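Local coordinates for Non-structural protein 2 (Human rotavirus C, PDB 2GU0) that forms an octamer that probably binds single-stranded RNA, hydrolyses nucleoside and RNA 5'-triphosphates, unwinds RNA helices and helps build the viral factories where the genome is replicated and packaged, at residues 14-19 against 88-94. Numbering follows the deposited sequence.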
ATOM      1  N   GLU A  14     -39.067 -31.864   5.827  1.00 55.39           N
ATOM      2  CA  GLU A  14     -40.121 -30.881   5.602  1.00 57.13           C
ATOM      3  C   GLU A  14     -41.084 -31.239   4.481  1.00 57.31           C
ATOM      4  O   GLU A  14     -40.952 -32.271   3.815  1.00 56.19           O
ATOM      5  CB  GLU A  14     -39.511 -29.511   5.312  1.00 59.38           C
ATOM      6  CG  GLU A  14     -38.556 -29.019   6.385  1.00 64.12           C
ATOM      7  CD  GLU A  14     -39.178 -29.019   7.773  1.00 66.44           C
ATOM      8  OE1 GLU A  14     -39.433 -30.118   8.323  1.00 66.08           O
ATOM      9  OE2 GLU A  14     -39.413 -27.914   8.313  1.00 67.00           O
ATOM     10  N   ASP A  15     -42.054 -30.357   4.274  1.00 58.15           N
ATOM     11  CA  ASP A  15     -43.058 -30.565   3.249  1.00 59.12           C
ATOM     12  C   ASP A  15     -42.396 -30.545   1.882  1.00 58.10           C
ATOM     13  O   ASP A  15     -42.637 -31.419   1.050  1.00 58.66           O
ATOM     14  CB  ASP A  15     -44.123 -29.478   3.326  1.00 61.67           C
ATOM     15  CG  ASP A  15     -45.431 -29.913   2.711  1.00 63.79           C
ATOM     16  OD1 ASP A  15     -46.160 -29.044   2.182  1.00 66.38           O
ATOM     17  OD2 ASP A  15     -45.731 -31.127   2.769  1.00 63.05           O
ATOM     18  N   LYS A  16     -41.570 -29.531   1.647  1.00 57.08           N
ATOM     19  CA  LYS A  16     -40.848 -29.428   0.383  1.00 55.25           C
ATOM     20  C   LYS A  16     -39.388 -29.802   0.648  1.00 52.39           C
ATOM     21  O   LYS A  16     -38.917 -29.728   1.789  1.00 53.30           O
ATOM     22  CB  LYS A  16     -40.912 -28.002  -0.190  1.00 56.77           C
ATOM     23  CG  LYS A  16     -42.282 -27.533  -0.702  1.00 57.34           C
ATOM     24  CD  LYS A  16     -43.121 -26.898   0.400  1.00 57.96           C
ATOM     25  CE  LYS A  16     -44.343 -26.184  -0.166  1.00 59.14           C
ATOM     26  NZ  LYS A  16     -43.969 -25.002  -1.002  1.00 59.07           N
ATOM     27  N   VAL A  17     -38.678 -30.218  -0.396  1.00 47.23           N
ATOM     28  CA  VAL A  17     -37.274 -30.571  -0.250  1.00 41.75           C
ATOM     29  C   VAL A  17     -36.458 -29.344   0.155  1.00 40.73           C
ATOM     30  O   VAL A  17     -36.653 -28.244  -0.376  1.00 40.17           O
ATOM     31  CB  VAL A  17     -36.702 -31.116  -1.555  1.00 39.27           C
ATOM     32  CG1 VAL A  17     -35.221 -31.428  -1.385  1.00 35.08           C
ATOM     33  CG2 VAL A  17     -37.477 -32.345  -1.975  1.00 37.38           C
ATOM     34  N   VAL A  18     -35.557 -29.529   1.111  1.00 37.85           N
ATOM     35  CA  VAL A  18     -34.715 -28.435   1.559  1.00 36.66           C
ATOM     36  C   VAL A  18     -33.287 -28.717   1.120  1.00 35.99           C
ATOM     37  O   VAL A  18     -32.744 -29.786   1.393  1.00 37.17           O
ATOM     38  CB  VAL A  18     -34.747 -28.299   3.081  1.00 36.89           C
ATOM     39  CG1 VAL A  18     -33.964 -27.070   3.505  1.00 34.93           C
ATOM     40  CG2 VAL A  18     -36.193 -28.230   3.558  1.00 35.72           C
ATOM     41  N   TRP A  19     -32.680 -27.759   0.428  1.00 34.47           N
ATOM     42  CA  TRP A  19     -31.312 -27.929  -0.047  1.00 31.54           C
ATOM     43  C   TRP A  19     -30.315 -27.164   0.795  1.00 30.76           C
ATOM     44  O   TRP A  19     -30.633 -26.114   1.342  1.00 30.58           O
ATOM     45  CB  TRP A  19     -31.203 -27.475  -1.492  1.00 29.00           C
ATOM     46  CG  TRP A  19     -32.189 -28.151  -2.389  1.00 27.45           C
ATOM     47  CD1 TRP A  19     -33.476 -27.773  -2.633  1.00 25.06           C
ATOM     48  CD2 TRP A  19     -31.972 -29.344  -3.137  1.00 24.60           C
ATOM     49  NE1 TRP A  19     -34.072 -28.659  -3.486  1.00 24.26           N
ATOM     50  CE2 TRP A  19     -33.170 -29.634  -3.812  1.00 23.05           C
ATOM     51  CE3 TRP A  19     -30.875 -30.201  -3.300  1.00 23.12           C
ATOM     52  CZ2 TRP A  19     -33.306 -30.736  -4.637  1.00 23.12           C
ATOM     53  CZ3 TRP A  19     -31.006 -31.291  -4.109  1.00 21.14           C
ATOM     54  CH2 TRP A  19     -32.216 -31.556  -4.774  1.00 24.78           C
ATOM     55  N   ASN A  88     -34.290 -24.193  -3.420  1.00 37.73           N
ATOM     56  CA  ASN A  88     -35.267 -24.041  -2.359  1.00 39.71           C
ATOM     57  C   ASN A  88     -36.519 -23.345  -2.859  1.00 43.37           C
ATOM     58  O   ASN A  88     -37.634 -23.688  -2.455  1.00 45.47           O
ATOM     59  CB  ASN A  88     -34.677 -23.287  -1.165  1.00 36.60           C
ATOM     60  CG  ASN A  88     -33.669 -24.120  -0.394  1.00 36.78           C
ATOM     61  OD1 ASN A  88     -33.820 -25.334  -0.264  1.00 35.10           O
ATOM     62  ND2 ASN A  88     -32.640 -23.470   0.134  1.00 37.62           N
ATOM     63  N   MET A  89     -36.352 -22.376  -3.750  1.00 45.40           N
ATOM     64  CA  MET A  89     -37.508 -21.676  -4.273  1.00 47.34           C
ATOM     65  C   MET A  89     -38.399 -22.594  -5.084  1.00 48.56           C
ATOM     66  O   MET A  89     -39.617 -22.598  -4.908  1.00 50.33           O
ATOM     67  CB  MET A  89     -37.082 -20.493  -5.118  1.00 47.73           C
ATOM     68  CG  MET A  89     -36.714 -19.301  -4.287  1.00 49.99           C
ATOM     69  SD  MET A  89     -37.010 -17.820  -5.220  1.00 55.64           S
ATOM     70  CE  MET A  89     -38.831 -17.826  -5.308  1.00 50.70           C
ATOM     71  N   VAL A  90     -37.801 -23.379  -5.970  1.00 49.27           N
ATOM     72  CA  VAL A  90     -38.579 -24.305  -6.776  1.00 50.55           C
ATOM     73  C   VAL A  90     -39.538 -25.085  -5.867  1.00 52.80           C
ATOM     74  O   VAL A  90     -40.571 -25.583  -6.315  1.00 54.38           O
ATOM     75  CB  VAL A  90     -37.656 -25.277  -7.529  1.00 48.78           C
ATOM     76  CG1 VAL A  90     -38.474 -26.328  -8.250  1.00 50.09           C
ATOM     77  CG2 VAL A  90     -36.823 -24.514  -8.520  1.00 47.43           C
ATOM     78  N   SER A  91     -39.190 -25.174  -4.587  1.00 54.22           N
ATOM     79  CA  SER A  91     -40.008 -25.867  -3.602  1.00 55.22           C
ATOM     80  C   SER A  91     -40.568 -27.185  -4.082  1.00 55.71           C
ATOM     81  O   SER A  91     -41.755 -27.452  -3.931  1.00 57.26           O
ATOM     82  CB  SER A  91     -41.160 -24.978  -3.158  1.00 54.48           C
ATOM     83  OG  SER A  91     -40.672 -23.911  -2.380  1.00 58.42           O
ATOM     84  N   MET A  92     -39.718 -28.010  -4.668  1.00 55.88           N
ATOM     85  CA  MET A  92     -40.154 -29.311  -5.142  1.00 56.66           C
ATOM     86  C   MET A  92     -40.695 -30.144  -3.964  1.00 57.58           C
ATOM     87  O   MET A  92     -40.132 -30.129  -2.865  1.00 58.03           O
ATOM     88  CB  MET A  92     -38.977 -29.999  -5.819  1.00 56.64           C
ATOM     89  CG  MET A  92     -37.634 -29.664  -5.183  1.00 55.23           C
ATOM     90  SD  MET A  92     -36.336 -29.845  -6.388  1.00 55.64           S
ATOM     91  CE  MET A  92     -36.485 -31.584  -6.737  1.00 54.20           C
ATOM     92  N   PRO A  93     -41.807 -30.869  -4.177  1.00 57.44           N
ATOM     93  CA  PRO A  93     -42.442 -31.706  -3.151  1.00 56.11           C
ATOM     94  C   PRO A  93     -41.709 -32.990  -2.728  1.00 55.19           C
ATOM     95  O   PRO A  93     -41.426 -33.868  -3.551  1.00 52.92           O
ATOM     96  CB  PRO A  93     -43.817 -31.988  -3.750  1.00 55.87           C
ATOM     97  CG  PRO A  93     -43.533 -32.012  -5.207  1.00 57.50           C
ATOM     98  CD  PRO A  93     -42.637 -30.818  -5.393  1.00 57.18           C
ATOM     99  N   THR A  94     -41.436 -33.081  -1.424  1.00 54.37           N
ATOM    100  CA  THR A  94     -40.744 -34.216  -0.821  1.00 54.65           C
ATOM    101  C   THR A  94     -41.212 -35.552  -1.371  1.00 56.97           C
ATOM    102  O   THR A  94     -40.417 -36.343  -1.866  1.00 57.08           O
ATOM    103  CB  THR A  94     -40.939 -34.233   0.709  1.00 53.77           C
ATOM    104  OG1 THR A  94     -40.317 -33.082   1.293  1.00 53.04           O
ATOM    105  CG2 THR A  94     -40.333 -35.483   1.308  1.00 53.18           C
TER
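Met92 and Trp19 meet in a Met-aromatic contact where the loop leaving helix 74-90 runs beside residues 15-17, which lead into strand 18-21, part of a two-stranded antiparallel sheet in the N-terminal region of NSP2. A single beta bridge, Lys16 with Pro93, joins the two backbones. On its flanks Val17 N donates to Met92 O at 2.9 Å, and Thr94 N donates to Asp15 O at 3.2 Å.

From CB of Met92 the first torsion places CG between the backbone N and the carbonyl carbon, where CG rests 4.0 Å from Val17 CB and also nears Trp19 NE1. SD then reaches the edge of the indole, 3.6 Å from Trp19 CZ2, and lies 79° off the normal of the five-membered ring. The last bend (chi3 -62°) leaves CE at that same edge, also beside CZ2. Val17 CG1 covers one face of the indole, offset toward the rim, while Ile101 touches both Trp19 and Met92.

In the last turn of the helix, Asn88 extends its amide to the strand: OD1 accepts the N-H of Trp19, N to OD1 2.8 Å, in the carbonyl plane and nearly straight (171°), and also sits at the indole edge by CD1. Lys16 arches over Ser91: CG lies 3.3 Å from Ser91 O, and beyond the bends at chi2 and chi4 NZ comes back near Ser91 CB. At the other end of the contact the Thr94 hydroxyl OG1 donates to Glu14 O at 2.7 Å, approaching from above the carbonyl plane.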